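Local structure of replicative DNA helicase (Mycobacterium smegmatis, 6OWN) at residues A[82-87]-A[102-107]. The protein is an intein of the replicative helicase DnaB that probably excises itself by protein splicing, a reaction reversibly inhibited by zinc. Residues are numbered along the deposited sequence; the frame is centred on the assembly and turned at random.
Sequences GMHTVV and AVQITA
Met83 and Ile105 are joined by a backbone bond of a short antiparallel pairing: Ile105 N donates to Met83 O at 2.8 Å. Gly82 N donates to Ile105 O at 2.9 Å, nearly straight at 166°. A longer bond, 3.2 Å from Thr85 N to Val103 O, follows further along. Beyond it a water bridges the two backbones, donating to Thr85 O and accepting from Val103 N, in place of a direct bond.

His84 and Gln104 form the non-hydrogen-bonded pair, with CA atoms 4.2 Å apart and both side chains on one face of the sheet. Gln104 CG lies anti to its backbone N (chi1 -179°), and the extended chain runs past the imidazole. Gln104 CB makes a CH-pi contact over one ring face, 4.2 Å from the His84 ring centroid. The amide is stacked on the ring, offset toward its NE2 side, with the planes 8° apart. Ala102 O lies at the ring edge, in plane, 3.6 Å from His84 CD2. His84 ND1 is hydrogen-bonded to Glu70, which helps fix the ring's rotation.

Thr85 and Val103 point to the other face. Ile105 CD1 reaches Thr85 CG2 and, at 4.2 Å, Met83 CB. Ile105 also packs on Val51 and Phe53 of strand 48-53, while Thr85 and Val103 touch Val135. Near the far end, Val86 CG1 touches Ala102 CB at 3.7 Å.

The short strand 84-85 thus forms an edge of a four-stranded antiparallel sheet in the all-beta intein fold. Backbone bonds from Gly82, Met83 and Thr85 fasten the segment 82-85 to strand 103-111, with most of the grip at Gly82 and Met83. Thr85 OG1, buried with no polar partner in the model, probably carries a small polar cost.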
ATOM      1  N   GLY A  82       1.511   0.881 -17.008  1.00 26.40           N
ATOM      2  CA  GLY A  82       0.943   2.059 -17.615  1.00 29.21           C
ATOM      3  C   GLY A  82       0.016   2.836 -16.704  1.00 32.17           C
ATOM      4  O   GLY A  82      -0.063   4.063 -16.821  1.00 31.48           O
ATOM      5  N   MET A  83      -0.679   2.152 -15.797  1.00 30.72           N
ATOM      6  CA  MET A  83      -1.522   2.843 -14.833  1.00 35.21           C
ATOM      7  C   MET A  83      -0.670   3.662 -13.864  1.00 32.55           C
ATOM      8  O   MET A  83       0.537   3.457 -13.727  1.00 30.93           O
ATOM      9  CB  MET A  83      -2.373   1.847 -14.046  1.00 33.96           C
ATOM     10  CG  MET A  83      -3.345   1.036 -14.877  1.00 38.20           C
ATOM     11  SD  MET A  83      -4.272  -0.114 -13.844  1.00 35.08           S
ATOM     12  CE  MET A  83      -5.561  -0.634 -14.978  1.00 39.67           C
ATOM     13  N   HIS A  84      -1.322   4.602 -13.184  1.00 34.48           N
ATOM     14  CA  HIS A  84      -0.705   5.416 -12.148  1.00 34.33           C
ATOM     15  C   HIS A  84      -1.482   5.241 -10.849  1.00 35.76           C
ATOM     16  O   HIS A  84      -2.662   4.880 -10.855  1.00 32.77           O
ATOM     17  CB  HIS A  84      -0.683   6.908 -12.536  1.00 38.77           C
ATOM     18  CG  HIS A  84      -0.047   7.188 -13.864  1.00 35.82           C
ATOM     19  ND1 HIS A  84      -0.557   6.706 -15.051  1.00 35.96           N
ATOM     20  CD2 HIS A  84       1.049   7.910 -14.191  1.00 31.49           C
ATOM     21  CE1 HIS A  84       0.208   7.106 -16.050  1.00 33.93           C
ATOM     22  NE2 HIS A  84       1.188   7.843 -15.555  1.00 36.19           N
ATOM     23  N   THR A  85      -0.812   5.504  -9.728  1.00 28.21           N
ATOM     24  CA  THR A  85      -1.462   5.563  -8.424  1.00 35.82           C
ATOM     25  C   THR A  85      -1.570   7.027  -8.015  1.00 34.56           C
ATOM     26  O   THR A  85      -0.549   7.698  -7.828  1.00 38.85           O
ATOM     27  CB  THR A  85      -0.699   4.755  -7.371  1.00 29.75           C
ATOM     28  OG1 THR A  85       0.656   5.209  -7.319  1.00 38.79           O
ATOM     29  CG2 THR A  85      -0.713   3.274  -7.720  1.00 29.29           C
ATOM     30  N   VAL A  86      -2.800   7.519  -7.880  1.00 33.75           N
ATOM     31  CA  VAL A  86      -3.070   8.942  -7.736  1.00 32.10           C
ATOM     32  C   VAL A  86      -3.854   9.185  -6.452  1.00 35.65           C
ATOM     33  O   VAL A  86      -4.409   8.266  -5.852  1.00 38.15           O
ATOM     34  CB  VAL A  86      -3.837   9.505  -8.943  1.00 37.96           C
ATOM     35  CG1 VAL A  86      -3.043   9.305 -10.216  1.00 36.95           C
ATOM     36  CG2 VAL A  86      -5.189   8.835  -9.043  1.00 37.91           C
ATOM     37  N   VAL A  87      -3.905  10.453  -6.047  1.00 42.66           N
ATOM     38  CA  VAL A  87      -4.651  10.861  -4.859  1.00 40.64           C
ATOM     39  C   VAL A  87      -5.912  11.645  -5.190  1.00 52.06           C
ATOM     40  O   VAL A  87      -6.719  11.899  -4.280  1.00 55.33           O
ATOM     41  CB  VAL A  87      -3.768  11.678  -3.891  1.00 46.66           C
ATOM     42  CG1 VAL A  87      -2.499  10.921  -3.557  1.00 31.25           C
ATOM     43  CG2 VAL A  87      -3.440  13.044  -4.485  1.00 49.01           C
ATOM     44  N   ALA A 102       2.330  11.958 -10.711  1.00 56.94           N
ATOM     45  CA  ALA A 102       1.879  10.687 -10.162  1.00 44.96           C
ATOM     46  C   ALA A 102       2.820   9.564 -10.577  1.00 40.63           C
ATOM     47  O   ALA A 102       3.213   9.459 -11.743  1.00 38.29           O
ATOM     48  CB  ALA A 102       0.453  10.386 -10.621  1.00 35.22           C
ATOM     49  N   VAL A 103       3.191   8.726  -9.609  1.00 42.04           N
ATOM     50  CA  VAL A 103       4.051   7.586  -9.897  1.00 29.26           C
ATOM     51  C   VAL A 103       3.309   6.618 -10.812  1.00 32.88           C
ATOM     52  O   VAL A 103       2.085   6.447 -10.710  1.00 30.32           O
ATOM     53  CB  VAL A 103       4.485   6.917  -8.579  1.00 35.53           C
ATOM     54  CG1 VAL A 103       4.956   5.505  -8.809  1.00 27.99           C
ATOM     55  CG2 VAL A 103       5.564   7.735  -7.900  1.00 36.22           C
ATOM     56  N   GLN A 104       4.043   5.996 -11.733  1.00 29.09           N
ATOM     57  CA  GLN A 104       3.479   5.052 -12.688  1.00 25.20           C
ATOM     58  C   GLN A 104       3.874   3.619 -12.342  1.00 19.67           C
ATOM     59  O   GLN A 104       5.014   3.354 -11.953  1.00 21.36           O
ATOM     60  CB  GLN A 104       3.945   5.393 -14.105  1.00 30.11           C
ATOM     61  CG  GLN A 104       3.395   4.482 -15.189  1.00 30.96           C
ATOM     62  CD  GLN A 104       3.865   4.889 -16.577  1.00 42.11           C
ATOM     63  OE1 GLN A 104       3.324   4.443 -17.586  1.00 42.41           O
ATOM     64  NE2 GLN A 104       4.875   5.745 -16.630  1.00 39.14           N
ATOM     65  N   ILE A 105       2.929   2.697 -12.501  1.00 15.96           N
ATOM     66  CA  ILE A 105       3.207   1.270 -12.384  1.00 24.76           C
ATOM     67  C   ILE A 105       3.920   0.811 -13.649  1.00 25.96           C
ATOM     68  O   ILE A 105       3.410   0.979 -14.760  1.00 30.57           O
ATOM     69  CB  ILE A 105       1.917   0.472 -12.158  1.00 27.23           C
ATOM     70  CG1 ILE A 105       1.309   0.820 -10.795  1.00 18.83           C
ATOM     71  CG2 ILE A 105       2.174  -1.033 -12.303  1.00 23.61           C
ATOM     72  CD1 ILE A 105      -0.161   0.568 -10.726  1.00 27.09           C
ATOM     73  N   THR A 106       5.104   0.230 -13.491  1.00 17.36           N
ATOM     74  CA  THR A 106       5.844  -0.238 -14.652  1.00 22.56           C
ATOM     75  C   THR A 106       5.775  -1.748 -14.852  1.00 25.98           C
ATOM     76  O   THR A 106       5.984  -2.211 -15.976  1.00 23.36           O
ATOM     77  CB  THR A 106       7.306   0.210 -14.559  1.00 21.71           C
ATOM     78  OG1 THR A 106       7.875  -0.267 -13.337  1.00 23.21           O
ATOM     79  CG2 THR A 106       7.382   1.728 -14.567  1.00 24.43           C
ATOM     80  N   ALA A 107       5.472  -2.526 -13.814  1.00 20.01           N
ATOM     81  CA  ALA A 107       5.316  -3.963 -13.994  1.00 24.72           C
ATOM     82  C   ALA A 107       4.538  -4.542 -12.818  1.00 23.30           C
ATOM     83  O   ALA A 107       4.541  -3.981 -11.721  1.00 23.30           O
ATOM     84  CB  ALA A 107       6.669  -4.672 -14.136  1.00 25.61           C
TER
HETATM   85  O   HOH W   1       1.731   9.300  -7.215  1.00 38.65           O